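Local structure of putative ABC-transporter ATP-binding protein (Alicyclobacillus acidocaldarius, 1Z47) at residues G45-S50 / D214-L219; L91-Y96 / L168-F173; L98-T103 / R141-L146. The protein probably binds and hydrolyses ATP as the nucleotide-binding subunit of a putative sulfate ABC transporter. All blocks are in the same frame, centred on the assembly; numbering follows the deposited sequence.

Contact 1. Residues G45-S50 / D214-L219; sequences GLLGPS and DRVLVL
Residues 45-47 and 215-219 pair as neighbouring parallel strands, Gly45 level with Val216, Leu46 with Leu217 and Leu47 with Val218. The backbone ladder begins where Gly45 N donates to Arg215 O at 3.3 Å; Leu217 N then gives a nearly straight bond to Gly45 O at 2.9 Å. Further along, Leu219 N reaches Leu47 O at 2.8 Å, and the same oxygen also receives a CA-H contact from Val218 CA at 3.2 Å. The apolar contacts fall on two faces. On one, Leu46 and Leu217 lie side by side and point the same way, CD2 of Leu46 meeting CD2 of Leu217 at 3.6 Å. On the other, CG1 of Val216 is anti to the backbone N (chi1 -178°), which turns that methyl forward along the strand to meet Leu47 CB at 3.7 Å. Past the strand, Pro49 CD lies 3.4 Å from Leu219 O, a buried carbonyl with no polar partner in the model. Gly48 and Pro49 open what is probably the Walker A P-loop, and Lys54 NZ makes weak hydrogen bonds to both their carbonyl oxygens. Strand 43-47 is flanked on its other edge by strand 198-203, and strand 215-220 by 223-228; helix 54-62 packs on Leu46 and Leu219, while helix 240-245 covers Leu47 and Val218.

Contact 2. Residues L91-Y96 / L168-F173; sequences LVFQNY and LFDEPF
Val92 O is approached by three groups of the other segment: Asp170 N donates to it at 3.3 Å, Phe169 CA brings a C-H to it at 3.4 Å, and Pro172 CB comes within 3.6 Å. The N-H of Asp170 comes in well tilted from the plane of the Val92 carbonyl. One step back, Val92 N bonds to Leu168 O at 3.0 Å, completing a parallel pairing of strands 89-93 and 166-170. Leu168 O also lies in the plane of the Phe93 ring, at its edge, 3.5 Å from CE1. Over one face of that ring sits Asp170 CB, 3.7 Å from the ring centroid and almost on its normal. With CG anti to the backbone N (chi1 -167°), the Asp170 carboxylate is carried onward past the ring, its plane steep to it, and OD1 accepts from a water at 2.8 Å. A serine in place of Phe93 would probably open a gap over Asp170 CB and beside Leu168 O, with less to limit the turning of the Asp170 side chain. On the face carrying Val92 and Phe169, Val92 CB packs on Phe169 CD2 at 3.6 Å. Sequence and topology fit a Walker B motif ending in Asp170-Glu171, with Gln94 as the probable Q-loop glutamine; the Asp170 side chain reaches the probable P-loop, consistent with a place in the nucleotide site.

Contact 3. Residues L98-T103 / R141-L146; sequences LFQHMT and RFPHEL
Phe99 to Met102 form a type I turn whose carbonyls face Phe142 and Pro143, and Pro143 in turn starts a short 3-10 segment. The Pro143 ring packs against the carbonyls of this turn: its CD rests 3.1 Å from Met102 O and its CG 3.6 Å from Phe99 O, with Leu98 packing on CB and CG. Gln100 bends at chi2 (-60°), which folds its amide back across Pro143 CB and lets NE2 donate to Leu98 O at 2.9 Å, from well above the carbonyl plane. The two loops lie in the helical subdomain of an ABC ATPase, the first just after the probable Q-loop, the second running into what the sequence suggests is the LSGGQ signature, starting at Leu146. Next to Pro143, the Phe142 ring takes Thr103 CG2 over one face, 4.0 Å from the ring centroid, while His101 O lies near its plane at the edge, 3.5 Å from CE2. Thr103 is the N-cap of helix 104-109: its OG1, set between the backbone N and the carbonyl carbon, bonds to Asp106 N as its methyl turns to the ring. Near the proline a water bridges the loops, donating to Gln100 O at 2.8 Å and accepting from His144 N at 2.9 Å; His144 ND1 also holds it.

In the fold
All three contacts lie within the ABC ATPase domain and are nested along the chain: contact 3 within the loop closed by contact 2, and contact 2 within that closed by contact 1. Contacts 1 and 2 share the mixed six-stranded sheet, their centres about 16 Å apart, with strand 198-203 between strands 166-170 and 43-47; helix 54-62 packs against both. The probable Walker A and Walker B segments thus leave strands of one sheet that are separated by a single strand. Contact 3 lies about 18 Å from contact 2, centre to centre, and about 33 Å from contact 1. Its segment 98-103 follows closely on 91-96, and the chain here probably leads from the nucleotide site into the helical subdomain, where helix 148-160 touches both contacts 2 and 3.

Contact 1. Residues G45-S50 / D214-L219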
loop_
_atom_site.group_PDB
_atom_site.type_symbol
_atom_site.label_atom_id
_atom_site.label_comp_id
_atom_site.label_asym_id
_atom_site.label_seq_id
_atom_site.Cartn_x
_atom_site.Cartn_y
_atom_site.Cartn_z
ATOM N N GLY B 45 -2.716 -14.102 9.107
ATOM C CA GLY B 45 -3.005 -13.465 7.836
ATOM C C GLY B 45 -2.948 -14.494 6.708
ATOM O O GLY B 45 -1.978 -15.250 6.582
ATOM N N LEU B 46 -3.998 -14.555 5.909
ATOM C CA LEU B 46 -4.009 -15.464 4.784
ATOM C C LEU B 46 -3.518 -14.561 3.634
ATOM O O LEU B 46 -4.258 -13.716 3.107
ATOM C CB LEU B 46 -5.413 -15.995 4.521
ATOM C CG LEU B 46 -6.170 -16.718 5.655
ATOM C CD1 LEU B 46 -7.545 -17.076 5.161
ATOM C CD2 LEU B 46 -5.437 -17.993 6.073
ATOM N N LEU B 47 -2.255 -14.747 3.271
ATOM C CA LEU B 47 -1.622 -13.945 2.223
ATOM C C LEU B 47 -1.411 -14.679 0.897
ATOM O O LEU B 47 -0.742 -15.718 0.853
ATOM C CB LEU B 47 -0.280 -13.435 2.756
ATOM C CG LEU B 47 0.692 -12.755 1.789
ATOM C CD1 LEU B 47 0.053 -11.495 1.183
ATOM C CD2 LEU B 47 1.967 -12.389 2.542
ATOM N N GLY B 48 -1.963 -14.124 -0.178
ATOM C CA GLY B 48 -1.804 -14.719 -1.492
ATOM C C GLY B 48 -2.376 -13.884 -2.637
ATOM O O GLY B 48 -3.089 -12.895 -2.414
ATOM N N PRO B 49 -2.077 -14.259 -3.886
ATOM C CA PRO B 49 -2.582 -13.529 -5.065
ATOM C C PRO B 49 -4.098 -13.701 -5.141
ATOM O O PRO B 49 -4.666 -14.599 -4.519
ATOM C CB PRO B 49 -1.920 -14.249 -6.238
ATOM C CG PRO B 49 -0.657 -14.795 -5.658
ATOM C CD PRO B 49 -1.087 -15.280 -4.268
ATOM N N SER B 50 -4.749 -12.858 -5.930
ATOM C CA SER B 50 -6.185 -12.977 -6.120
ATOM C C SER B 50 -6.462 -14.388 -6.643
ATOM O O SER B 50 -5.777 -14.877 -7.566
ATOM C CB SER B 50 -6.667 -11.934 -7.141
ATOM O OG SER B 50 -8.020 -12.158 -7.521
ATOM N N ASP B 214 0.640 -12.594 13.541
ATOM C CA ASP B 214 1.543 -13.353 14.411
ATOM C C ASP B 214 2.264 -14.333 13.482
ATOM O O ASP B 214 3.483 -14.489 13.555
ATOM C CB ASP B 214 0.745 -14.091 15.481
ATOM C CG ASP B 214 0.107 -13.134 16.479
ATOM O OD1 ASP B 214 -1.102 -13.253 16.730
ATOM O OD2 ASP B 214 0.842 -12.284 16.998
ATOM N N ARG B 215 1.494 -14.982 12.618
ATOM C CA ARG B 215 2.030 -15.889 11.596
ATOM C C ARG B 215 1.268 -15.692 10.285
ATOM O O ARG B 215 0.078 -15.358 10.262
ATOM C CB ARG B 215 1.956 -17.368 12.010
ATOM C CG ARG B 215 3.011 -17.759 13.062
ATOM C CD ARG B 215 3.061 -19.255 13.236
ATOM N NE ARG B 215 1.783 -19.773 13.706
ATOM C CZ ARG B 215 1.405 -21.034 13.596
ATOM N NH1 ARG B 215 2.215 -21.921 13.013
ATOM N NH2 ARG B 215 0.228 -21.411 14.079
ATOM N N VAL B 216 1.967 -15.941 9.193
ATOM C CA VAL B 216 1.409 -15.750 7.862
ATOM C C VAL B 216 1.296 -17.056 7.098
ATOM O O VAL B 216 2.255 -17.841 7.049
ATOM C CB VAL B 216 2.324 -14.794 7.065
ATOM C CG1 VAL B 216 1.746 -14.514 5.674
ATOM C CG2 VAL B 216 2.509 -13.505 7.854
ATOM N N LEU B 217 0.120 -17.283 6.520
ATOM C CA LEU B 217 -0.128 -18.447 5.703
ATOM C C LEU B 217 -0.051 -17.984 4.224
ATOM O O LEU B 217 -0.971 -17.344 3.708
ATOM C CB LEU B 217 -1.511 -19.022 6.001
ATOM C CG LEU B 217 -1.739 -20.379 5.344
ATOM C CD1 LEU B 217 -0.991 -21.436 6.150
ATOM C CD2 LEU B 217 -3.210 -20.711 5.300
ATOM N N VAL B 218 1.055 -18.292 3.558
ATOM C CA VAL B 218 1.218 -17.902 2.162
ATOM C C VAL B 218 0.555 -18.939 1.246
ATOM O O VAL B 218 0.862 -20.145 1.281
ATOM C CB VAL B 218 2.717 -17.744 1.815
ATOM C CG1 VAL B 218 2.897 -16.993 0.486
ATOM C CG2 VAL B 218 3.426 -17.028 2.941
ATOM N N LEU B 219 -0.386 -18.462 0.438
ATOM C CA LEU B 219 -1.113 -19.307 -0.475
ATOM C C LEU B 219 -0.695 -19.040 -1.915
ATOM O O LEU B 219 -0.397 -17.905 -2.303
ATOM C CB LEU B 219 -2.617 -19.053 -0.343
ATOM C CG LEU B 219 -3.304 -19.612 0.903
ATOM C CD1 LEU B 219 -3.244 -21.143 0.881
ATOM C CD2 LEU B 219 -2.618 -19.065 2.140
#

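Contact 2. Residues L91-Y96 / L168-F173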
loop_
_atom_site.group_PDB
_atom_site.type_symbol
_atom_site.label_atom_id
_atom_site.label_comp_id
_atom_site.label_asym_id
_atom_site.label_seq_id
_atom_site.Cartn_x
_atom_site.Cartn_y
_atom_site.Cartn_z
ATOM N N LEU B 91 -18.173 -12.188 11.993
ATOM C CA LEU B 91 -17.751 -11.669 10.695
ATOM C C LEU B 91 -17.625 -10.148 10.557
ATOM O O LEU B 91 -18.525 -9.397 10.929
ATOM C CB LEU B 91 -18.712 -12.167 9.622
ATOM C CG LEU B 91 -18.710 -13.646 9.229
ATOM C CD1 LEU B 91 -18.324 -14.532 10.392
ATOM C CD2 LEU B 91 -20.088 -13.996 8.700
ATOM N N VAL B 92 -16.496 -9.711 10.010
ATOM C CA VAL B 92 -16.238 -8.293 9.733
ATOM C C VAL B 92 -15.866 -8.322 8.242
ATOM O O VAL B 92 -14.685 -8.331 7.866
ATOM C CB VAL B 92 -15.051 -7.737 10.560
ATOM C CG1 VAL B 92 -14.957 -6.228 10.378
ATOM C CG2 VAL B 92 -15.220 -8.088 12.040
ATOM N N PHE B 93 -16.892 -8.388 7.404
ATOM C CA PHE B 93 -16.714 -8.477 5.953
ATOM C C PHE B 93 -17.016 -7.196 5.183
ATOM O O PHE B 93 -17.762 -6.332 5.647
ATOM C CB PHE B 93 -17.615 -9.587 5.393
ATOM C CG PHE B 93 -17.082 -10.984 5.588
ATOM C CD1 PHE B 93 -16.279 -11.305 6.684
ATOM C CD2 PHE B 93 -17.441 -12.000 4.696
ATOM C CE1 PHE B 93 -15.841 -12.617 6.889
ATOM C CE2 PHE B 93 -17.009 -13.318 4.890
ATOM C CZ PHE B 93 -16.209 -13.624 5.992
ATOM N N GLN B 94 -16.433 -7.093 3.991
ATOM C CA GLN B 94 -16.670 -5.949 3.118
ATOM C C GLN B 94 -18.048 -6.236 2.513
ATOM O O GLN B 94 -18.752 -5.334 2.058
ATOM C CB GLN B 94 -15.605 -5.889 2.008
ATOM C CG GLN B 94 -15.608 -4.584 1.194
ATOM C CD GLN B 94 -14.679 -4.625 -0.010
ATOM O OE1 GLN B 94 -13.486 -4.904 0.114
ATOM N NE2 GLN B 94 -15.225 -4.336 -1.183
ATOM N N ASN B 95 -18.408 -7.519 2.534
ATOM C CA ASN B 95 -19.675 -8.043 2.019
ATOM C C ASN B 95 -20.832 -7.599 2.916
ATOM O O ASN B 95 -22.003 -7.667 2.539
ATOM C CB ASN B 95 -19.588 -9.577 1.992
ATOM C CG ASN B 95 -20.871 -10.242 1.528
ATOM O OD1 ASN B 95 -21.939 -10.052 2.110
ATOM N ND2 ASN B 95 -20.764 -11.045 0.478
ATOM N N TYR B 96 -20.480 -7.132 4.107
ATOM C CA TYR B 96 -21.447 -6.686 5.104
ATOM C C TYR B 96 -21.947 -5.261 4.860
ATOM O O TYR B 96 -21.673 -4.639 3.827
ATOM C CB TYR B 96 -20.799 -6.766 6.492
ATOM C CG TYR B 96 -21.645 -7.396 7.578
ATOM C CD1 TYR B 96 -21.041 -7.959 8.704
ATOM C CD2 TYR B 96 -23.040 -7.413 7.496
ATOM C CE1 TYR B 96 -21.800 -8.523 9.721
ATOM C CE2 TYR B 96 -23.809 -7.974 8.512
ATOM C CZ TYR B 96 -23.181 -8.525 9.621
ATOM O OH TYR B 96 -23.927 -9.073 10.637
ATOM N N LEU B 168 -13.265 -13.261 11.833
ATOM C CA LEU B 168 -12.844 -13.325 10.428
ATOM C C LEU B 168 -12.962 -11.987 9.678
ATOM O O LEU B 168 -14.041 -11.380 9.636
ATOM C CB LEU B 168 -13.677 -14.371 9.696
ATOM C CG LEU B 168 -13.693 -15.751 10.369
ATOM C CD1 LEU B 168 -14.560 -16.701 9.560
ATOM C CD2 LEU B 168 -12.263 -16.268 10.497
ATOM N N PHE B 169 -11.871 -11.543 9.044
ATOM C CA PHE B 169 -11.905 -10.273 8.294
ATOM C C PHE B 169 -11.724 -10.528 6.801
ATOM O O PHE B 169 -10.733 -11.131 6.404
ATOM C CB PHE B 169 -10.786 -9.336 8.767
ATOM C CG PHE B 169 -10.896 -8.931 10.207
ATOM C CD1 PHE B 169 -10.513 -9.802 11.221
ATOM C CD2 PHE B 169 -11.408 -7.683 10.550
ATOM C CE1 PHE B 169 -10.637 -9.438 12.557
ATOM C CE2 PHE B 169 -11.542 -7.302 11.883
ATOM C CZ PHE B 169 -11.156 -8.182 12.889
ATOM N N ASP B 170 -12.671 -10.102 5.973
ATOM C CA ASP B 170 -12.509 -10.289 4.534
ATOM C C ASP B 170 -12.258 -8.947 3.839
ATOM O O ASP B 170 -13.193 -8.350 3.295
ATOM C CB ASP B 170 -13.743 -10.947 3.928
ATOM C CG ASP B 170 -13.506 -11.444 2.504
ATOM O OD1 ASP B 170 -14.486 -11.893 1.874
ATOM O OD2 ASP B 170 -12.347 -11.403 2.010
ATOM N N GLU B 171 -11.003 -8.480 3.879
ATOM C CA GLU B 171 -10.586 -7.218 3.248
ATOM C C GLU B 171 -11.625 -6.123 3.472
ATOM O O GLU B 171 -11.992 -5.397 2.542
ATOM C CB GLU B 171 -10.388 -7.416 1.737
ATOM C CG GLU B 171 -11.686 -7.715 0.994
ATOM C CD GLU B 171 -11.550 -7.682 -0.520
ATOM O OE1 GLU B 171 -11.184 -6.613 -1.076
ATOM O OE2 GLU B 171 -11.821 -8.730 -1.152
ATOM N N PRO B 172 -12.110 -5.983 4.718
ATOM C CA PRO B 172 -13.120 -4.962 5.025
ATOM C C PRO B 172 -12.690 -3.510 4.777
ATOM O O PRO B 172 -13.528 -2.613 4.703
ATOM C CB PRO B 172 -13.428 -5.224 6.499
ATOM C CG PRO B 172 -12.088 -5.689 7.027
ATOM C CD PRO B 172 -11.654 -6.658 5.948
ATOM N N PHE B 173 -11.388 -3.292 4.627
ATOM C CA PHE B 173 -10.860 -1.945 4.453
ATOM C C PHE B 173 -10.564 -1.509 3.015
ATOM O O PHE B 173 -9.978 -0.455 2.793
ATOM C CB PHE B 173 -9.619 -1.793 5.347
ATOM C CG PHE B 173 -9.871 -2.175 6.793
ATOM C CD1 PHE B 173 -8.840 -2.666 7.593
ATOM C CD2 PHE B 173 -11.150 -2.061 7.347
ATOM C CE1 PHE B 173 -9.080 -3.040 8.923
ATOM C CE2 PHE B 173 -11.400 -2.431 8.671
ATOM C CZ PHE B 173 -10.364 -2.923 9.458
HETATM O O HOH W 1 -16.385 -9.895 2.081
#

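Contact 3. Residues L98-T103 / R141-L146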
loop_
_atom_site.group_PDB
_atom_site.type_symbol
_atom_site.label_atom_id
_atom_site.label_comp_id
_atom_site.label_asym_id
_atom_site.label_seq_id
_atom_site.Cartn_x
_atom_site.Cartn_y
_atom_site.Cartn_z
ATOM N N LEU B 98 -23.567 -2.088 7.765
ATOM C CA LEU B 98 -24.204 -1.751 9.023
ATOM C C LEU B 98 -25.673 -1.496 8.710
ATOM O O LEU B 98 -26.021 -1.130 7.583
ATOM C CB LEU B 98 -23.587 -0.482 9.624
ATOM C CG LEU B 98 -22.094 -0.454 9.959
ATOM C CD1 LEU B 98 -21.770 0.877 10.650
ATOM C CD2 LEU B 98 -21.730 -1.624 10.851
ATOM N N PHE B 99 -26.533 -1.703 9.697
ATOM C CA PHE B 99 -27.953 -1.463 9.524
ATOM C C PHE B 99 -28.119 0.048 9.567
ATOM O O PHE B 99 -28.145 0.667 10.631
ATOM C CB PHE B 99 -28.712 -2.163 10.642
ATOM C CG PHE B 99 -28.410 -3.639 10.728
ATOM C CD1 PHE B 99 -28.315 -4.277 11.960
ATOM C CD2 PHE B 99 -28.204 -4.388 9.569
ATOM C CE1 PHE B 99 -28.016 -5.644 12.039
ATOM C CE2 PHE B 99 -27.906 -5.755 9.634
ATOM C CZ PHE B 99 -27.813 -6.383 10.872
ATOM N N GLN B 100 -28.209 0.625 8.377
ATOM C CA GLN B 100 -28.317 2.061 8.173
ATOM C C GLN B 100 -29.417 2.809 8.907
ATOM O O GLN B 100 -29.299 4.008 9.151
ATOM C CB GLN B 100 -28.444 2.332 6.673
ATOM C CG GLN B 100 -27.297 1.744 5.857
ATOM C CD GLN B 100 -25.949 2.295 6.279
ATOM O OE1 GLN B 100 -25.735 3.511 6.285
ATOM N NE2 GLN B 100 -25.031 1.405 6.636
ATOM N N HIS B 101 -30.479 2.109 9.277
ATOM C CA HIS B 101 -31.598 2.767 9.934
ATOM C C HIS B 101 -31.671 2.499 11.432
ATOM O O HIS B 101 -32.674 2.771 12.095
ATOM C CB HIS B 101 -32.861 2.342 9.198
ATOM C CG HIS B 101 -32.667 2.293 7.715
ATOM N ND1 HIS B 101 -32.667 1.113 7.001
ATOM C CD2 HIS B 101 -32.360 3.268 6.826
ATOM C CE1 HIS B 101 -32.366 1.363 5.739
ATOM N NE2 HIS B 101 -32.175 2.664 5.606
ATOM N N MET B 102 -30.563 1.995 11.955
ATOM C CA MET B 102 -30.425 1.669 13.364
ATOM C C MET B 102 -29.272 2.512 13.893
ATOM O O MET B 102 -28.301 2.765 13.170
ATOM C CB MET B 102 -30.033 0.207 13.510
ATOM C CG MET B 102 -30.925 -0.628 14.367
ATOM S SD MET B 102 -30.298 -2.330 14.341
ATOM C CE MET B 102 -31.305 -2.964 12.961
ATOM N N THR B 103 -29.372 2.939 15.142
ATOM C CA THR B 103 -28.294 3.698 15.744
ATOM C C THR B 103 -27.108 2.748 15.968
ATOM O O THR B 103 -27.220 1.527 15.845
ATOM C CB THR B 103 -28.685 4.257 17.111
ATOM O OG1 THR B 103 -29.088 3.173 17.967
ATOM C CG2 THR B 103 -29.814 5.294 16.965
ATOM N N ARG B 141 -26.031 7.975 17.170
ATOM C CA ARG B 141 -25.929 8.424 15.778
ATOM C C ARG B 141 -26.247 7.254 14.836
ATOM O O ARG B 141 -26.154 6.085 15.225
ATOM C CB ARG B 141 -24.502 8.932 15.504
ATOM C CG ARG B 141 -24.037 10.151 16.360
ATOM C CD ARG B 141 -25.017 11.288 16.288
ATOM N NE ARG B 141 -24.468 12.602 16.631
ATOM C CZ ARG B 141 -24.595 13.211 17.810
ATOM N NH1 ARG B 141 -25.240 12.635 18.821
ATOM N NH2 ARG B 141 -24.130 14.450 17.951
ATOM N N PHE B 142 -26.633 7.556 13.602
ATOM C CA PHE B 142 -26.893 6.514 12.609
ATOM C C PHE B 142 -25.636 6.384 11.749
ATOM O O PHE B 142 -24.892 7.345 11.610
ATOM C CB PHE B 142 -28.097 6.899 11.748
ATOM C CG PHE B 142 -29.371 6.889 12.505
ATOM C CD1 PHE B 142 -29.774 8.008 13.228
ATOM C CD2 PHE B 142 -30.118 5.716 12.598
ATOM C CE1 PHE B 142 -30.918 7.962 14.051
ATOM C CE2 PHE B 142 -31.262 5.648 13.413
ATOM C CZ PHE B 142 -31.667 6.769 14.141
ATOM N N PRO B 143 -25.397 5.206 11.145
ATOM C CA PRO B 143 -24.215 4.970 10.303
ATOM C C PRO B 143 -23.857 6.076 9.295
ATOM O O PRO B 143 -22.685 6.427 9.161
ATOM C CB PRO B 143 -24.537 3.630 9.637
ATOM C CG PRO B 143 -25.284 2.910 10.752
ATOM C CD PRO B 143 -26.249 4.007 11.195
ATOM N N HIS B 144 -24.851 6.647 8.612
ATOM C CA HIS B 144 -24.573 7.692 7.625
ATOM C C HIS B 144 -23.982 8.971 8.233
ATOM O O HIS B 144 -23.425 9.808 7.519
ATOM C CB HIS B 144 -25.848 8.045 6.831
ATOM C CG HIS B 144 -26.773 8.996 7.541
ATOM N ND1 HIS B 144 -27.801 8.573 8.359
ATOM C CD2 HIS B 144 -26.812 10.352 7.560
ATOM C CE1 HIS B 144 -28.435 9.625 8.850
ATOM N NE2 HIS B 144 -27.856 10.716 8.380
ATOM N N GLU B 145 -24.094 9.118 9.548
ATOM C CA GLU B 145 -23.584 10.300 10.249
ATOM C C GLU B 145 -22.112 10.187 10.627
ATOM O O GLU B 145 -21.496 11.166 11.073
ATOM C CB GLU B 145 -24.408 10.548 11.524
ATOM C CG GLU B 145 -25.878 10.870 11.251
ATOM C CD GLU B 145 -26.618 11.295 12.520
ATOM O OE1 GLU B 145 -27.001 10.409 13.323
ATOM O OE2 GLU B 145 -26.797 12.515 12.726
ATOM N N LEU B 146 -21.557 8.997 10.429
ATOM C CA LEU B 146 -20.179 8.693 10.774
ATOM C C LEU B 146 -19.259 8.582 9.563
ATOM O O LEU B 146 -19.719 8.382 8.446
ATOM C CB LEU B 146 -20.142 7.366 11.524
ATOM C CG LEU B 146 -21.207 7.199 12.604
ATOM C CD1 LEU B 146 -21.024 5.826 13.265
ATOM C CD2 LEU B 146 -21.108 8.316 13.632
HETATM O O HOH W 2 -27.544 5.849 8.006
#